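Local atomic coordinates of major Capsid Protein VP1 (Chimpanzee polyomavirus Bob, PDB entry 6Y9I), a protein that forms the pentameric building blocks of the polyomavirus outer capsid and probably carries the surface that recognises glycan receptors on host cells. Residues 178-181 and 182-186; 162-166 and 167-171. All coordinates share one frame; numbering follows the deposited sequence.

Both contacts are local turns of the same long connection between strands 142-146 and 188-191, their centres about 12 Å apart, and contact 2 precedes contact 1 along the chain. Contact 1 (178-181 with 182-186) is buried against a second subunit and includes a magnesium site, whereas contact 2 (162-166 with 167-171) is partly buried, is touched by no other chain of the assembly and has an exposed aspartate. Their chemistry follows that placement: backbone carbonyls, magnesium and waters at the subunit boundary, a carboxylate on the backbone at the short helix. The two meet in packing, Val184 of contact 1 lying against Ala170 of contact 2.

Contact 1 of 2, residues 178-181 and 182-186; sequences PQLQ and GLVPK. With MG (magnesium ion), chain O.
The peptide group joining Gln179 to Leu180 is approached from opposite faces by Gly182, at its oxygen, and Val184, over its carbon. On one face Gly182 N donates to Gln179 O over 3.0 Å, approaching from above the carbonyl plane, 49° out of it, as the 3-10 turn of residues 178-181 closes. The other face carries a methyl group: Val184 CG2 stands nearly straight over Gln179 C, 3.5 Å away. With its CG1 anti to the backbone N (chi1 173°), Val184 sends CG2 beside that N and back over the turn, where it also meets Gln179 CB at 3.6 Å and Leu180 CD2 at 3.8 Å. Beyond the carbonyl oxygen, a water that donates to Gln179 O at 2.7 Å is a ligand of the magnesium ion. Leu183 O binds this metal at 2.3 Å, two further waters join it, and Glu27 of the second subunit supplies the remaining ligand. Gln179 is therefore second-shell, its OE1 receiving a long bond of 3.3 Å from another metal-bound water. The buried Gln181 amide points away from the turn, OE1 accepting from Ala151 N and NE2 donating to Tyr43 O and Glu41 O of the second subunit. The turn thus joins two VP1 copies through the metal and Gln181; within its chain, Leu180 packs on Pro166 and Asn167 of helix 166-170 and Gln145 NE2 of strand 142-146 donates to Val184 O.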
# COMPACT_ATOMS: atom_id res chain seq x y z
N PRO A 178 -33.39 -15.05 -4.26
CA PRO A 178 -32.01 -15.10 -4.76
C PRO A 178 -31.62 -13.92 -5.66
O PRO A 178 -30.47 -13.64 -5.72
CB PRO A 178 -31.94 -16.42 -5.52
CG PRO A 178 -32.97 -17.29 -4.84
CD PRO A 178 -34.07 -16.34 -4.42
N GLN A 179 -32.58 -13.26 -6.31
CA GLN A 179 -32.32 -12.00 -7.08
C GLN A 179 -31.54 -10.98 -6.21
O GLN A 179 -30.75 -10.21 -6.77
CB GLN A 179 -33.62 -11.36 -7.55
CG GLN A 179 -34.28 -12.11 -8.70
CD GLN A 179 -35.62 -11.51 -9.04
OE1 GLN A 179 -35.86 -10.33 -8.81
NE2 GLN A 179 -36.49 -12.34 -9.61
N LEU A 180 -31.76 -10.97 -4.89
CA LEU A 180 -31.14 -10.03 -3.93
C LEU A 180 -29.62 -10.22 -3.80
O LEU A 180 -29.00 -9.31 -3.22
CB LEU A 180 -31.81 -10.19 -2.57
CG LEU A 180 -33.22 -9.62 -2.51
CD1 LEU A 180 -33.95 -10.08 -1.27
CD2 LEU A 180 -33.19 -8.12 -2.57
N GLN A 181 -29.05 -11.31 -4.31
CA GLN A 181 -27.59 -11.52 -4.34
C GLN A 181 -26.97 -10.72 -5.49
O GLN A 181 -25.72 -10.65 -5.58
CB GLN A 181 -27.29 -13.02 -4.40
CG GLN A 181 -27.61 -13.68 -3.07
CD GLN A 181 -27.60 -15.19 -3.04
OE1 GLN A 181 -28.04 -15.78 -2.06
NE2 GLN A 181 -27.10 -15.82 -4.09
N GLY A 182 -27.81 -10.25 -6.40
CA GLY A 182 -27.45 -9.32 -7.48
C GLY A 182 -28.00 -7.96 -7.15
O GLY A 182 -27.92 -7.53 -5.98
N LEU A 183 -28.56 -7.29 -8.15
CA LEU A 183 -29.09 -5.92 -7.98
C LEU A 183 -30.59 -5.95 -8.31
O LEU A 183 -30.93 -6.10 -9.50
CB LEU A 183 -28.32 -4.97 -8.91
CG LEU A 183 -28.37 -3.49 -8.57
CD1 LEU A 183 -29.80 -2.97 -8.59
CD2 LEU A 183 -27.71 -3.23 -7.23
N VAL A 184 -31.41 -5.82 -7.28
CA VAL A 184 -32.88 -5.66 -7.35
C VAL A 184 -33.19 -4.17 -7.27
O VAL A 184 -33.08 -3.56 -6.20
CB VAL A 184 -33.54 -6.46 -6.21
CG1 VAL A 184 -35.03 -6.23 -6.09
CG2 VAL A 184 -33.24 -7.95 -6.38
N PRO A 185 -33.56 -3.52 -8.40
CA PRO A 185 -33.88 -2.09 -8.40
C PRO A 185 -34.92 -1.68 -7.35
O PRO A 185 -34.83 -0.59 -6.83
CB PRO A 185 -34.45 -1.86 -9.81
CG PRO A 185 -33.86 -2.94 -10.68
CD PRO A 185 -33.60 -4.12 -9.75
N LYS A 186 -35.87 -2.54 -7.01
CA LYS A 186 -36.93 -2.19 -6.03
C LYS A 186 -36.35 -2.07 -4.61
O LYS A 186 -36.97 -1.38 -3.81
CB LYS A 186 -38.08 -3.19 -6.09
CG LYS A 186 -39.38 -2.65 -5.51
MG MG O . -31.78 -7.78 -10.87
O HOH W 1 -31.11 -9.65 -9.39
O HOH W 2 -34.02 -7.87 -9.98
O HOH W 3 -32.58 -6.36 -12.40

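Contact 2 of 2, residues 162-166 and 167-171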
# COMPACT_ATOMS: atom_id res chain seq x y z
N LYS A 162 -36.72 -3.38 14.49
CA LYS A 162 -35.44 -2.85 15.03
C LYS A 162 -34.47 -2.53 13.88
O LYS A 162 -33.56 -1.70 14.08
CB LYS A 162 -34.84 -3.87 16.00
CG LYS A 162 -35.70 -4.12 17.23
CD LYS A 162 -35.07 -5.09 18.23
CE LYS A 162 -35.83 -5.17 19.54
NZ LYS A 162 -37.18 -5.75 19.33
N THR A 163 -34.66 -3.16 12.73
CA THR A 163 -33.91 -2.95 11.48
C THR A 163 -34.84 -3.21 10.32
O THR A 163 -35.88 -3.89 10.53
CB THR A 163 -32.69 -3.87 11.34
OG1 THR A 163 -32.97 -5.24 11.66
CG2 THR A 163 -31.56 -3.40 12.22
N ILE A 164 -34.47 -2.68 9.16
CA ILE A 164 -35.16 -2.93 7.87
C ILE A 164 -34.20 -3.70 6.98
O ILE A 164 -33.00 -3.38 6.97
CB ILE A 164 -35.66 -1.63 7.22
CG1 ILE A 164 -36.43 -1.91 5.94
CG2 ILE A 164 -34.53 -0.65 6.98
CD1 ILE A 164 -37.52 -0.90 5.67
N HIS A 165 -34.73 -4.68 6.27
CA HIS A 165 -34.00 -5.53 5.31
C HIS A 165 -34.48 -5.21 3.91
O HIS A 165 -35.61 -4.77 3.70
CB HIS A 165 -34.20 -7.00 5.71
CG HIS A 165 -33.95 -7.23 7.15
ND1 HIS A 165 -32.69 -7.09 7.70
CD2 HIS A 165 -34.78 -7.54 8.17
CE1 HIS A 165 -32.75 -7.31 9.00
NE2 HIS A 165 -34.02 -7.59 9.31
N PRO A 166 -33.63 -5.42 2.89
CA PRO A 166 -34.03 -5.17 1.51
C PRO A 166 -35.34 -5.84 1.08
O PRO A 166 -36.06 -5.19 0.37
CB PRO A 166 -32.84 -5.73 0.72
CG PRO A 166 -31.66 -5.51 1.64
CD PRO A 166 -32.21 -5.81 3.01
N ASN A 167 -35.62 -7.08 1.49
CA ASN A 167 -36.86 -7.77 1.06
C ASN A 167 -38.12 -7.20 1.73
O ASN A 167 -39.19 -7.39 1.12
CB ASN A 167 -36.81 -9.29 1.19
CG ASN A 167 -37.71 -9.89 0.14
OD1 ASN A 167 -37.76 -9.39 -0.98
ND2 ASN A 167 -38.46 -10.92 0.49
N ASP A 168 -37.99 -6.53 2.88
CA ASP A 168 -39.06 -5.73 3.53
C ASP A 168 -39.54 -4.71 2.50
O ASP A 168 -40.71 -4.42 2.48
CB ASP A 168 -38.61 -5.02 4.81
CG ASP A 168 -38.25 -5.93 5.98
OD1 ASP A 168 -38.73 -7.08 5.99
OD2 ASP A 168 -37.49 -5.50 6.90
N ILE A 169 -38.64 -4.20 1.66
CA ILE A 169 -39.03 -3.20 0.63
C ILE A 169 -39.37 -3.93 -0.66
O ILE A 169 -40.43 -3.66 -1.19
CB ILE A 169 -37.94 -2.13 0.46
CG1 ILE A 169 -37.90 -1.28 1.73
CG2 ILE A 169 -38.19 -1.30 -0.78
CD1 ILE A 169 -36.54 -0.92 2.17
N ALA A 170 -38.52 -4.84 -1.11
CA ALA A 170 -38.64 -5.49 -2.43
C ALA A 170 -39.83 -6.47 -2.44
O ALA A 170 -40.43 -6.63 -3.51
CB ALA A 170 -37.35 -6.19 -2.76
N LYS A 171 -40.10 -7.11 -1.29
CA LYS A 171 -41.21 -8.09 -1.05
C LYS A 171 -41.22 -9.13 -2.17
O LYS A 171 -42.28 -9.35 -2.78
CB LYS A 171 -42.55 -7.36 -0.96
CG LYS A 171 -42.62 -6.30 0.12
CD LYS A 171 -43.88 -5.47 0.07
CE LYS A 171 -43.60 -4.01 0.25
NZ LYS A 171 -44.76 -3.20 -0.14
O HOH W 4 -37.62 -5.61 9.90
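Asp168 folds back over the three residues that lead into helix 166-170. Its CB sits 3.2 Å from His165 O and also approaches Ile164 CG1. From there CG turns beside the aspartate's own backbone N (chi1 -66°), carrying the carboxylate back along the chain toward residue 165. At the tip, OD2 accepts from His165 N at 2.9 Å in a nearly straight bond (167°), although the donor comes from above the carboxylate plane. The same oxygen takes a hydrogen bond from a water at 3.0 Å, and that water also donates to Thr163 O. His165 CD2 lies 3.6 Å from OD2, ring and carboxylate side by side with their planes 57° apart; the ring itself is held by Glu201 at ND1 and by stacking on Tyr155. The return bond, Asp168 N to His165 O, is weak. Next to this polar clasp, Ile164 CD1 touches Ile169 CD1 at 3.6 Å, the two chains crossing at about a right angle, and Ile169 continues onto Trp202. Pro166 O takes two donors, Ala170 N in the carbonyl plane at 2.9 Å and Ile169 N from above it at 3.0 Å. A carboxylate here, near the start of a helix and gripped by a backbone N-H and a water, would be expected to stay ionised, and its charge probably complements the helix dipole.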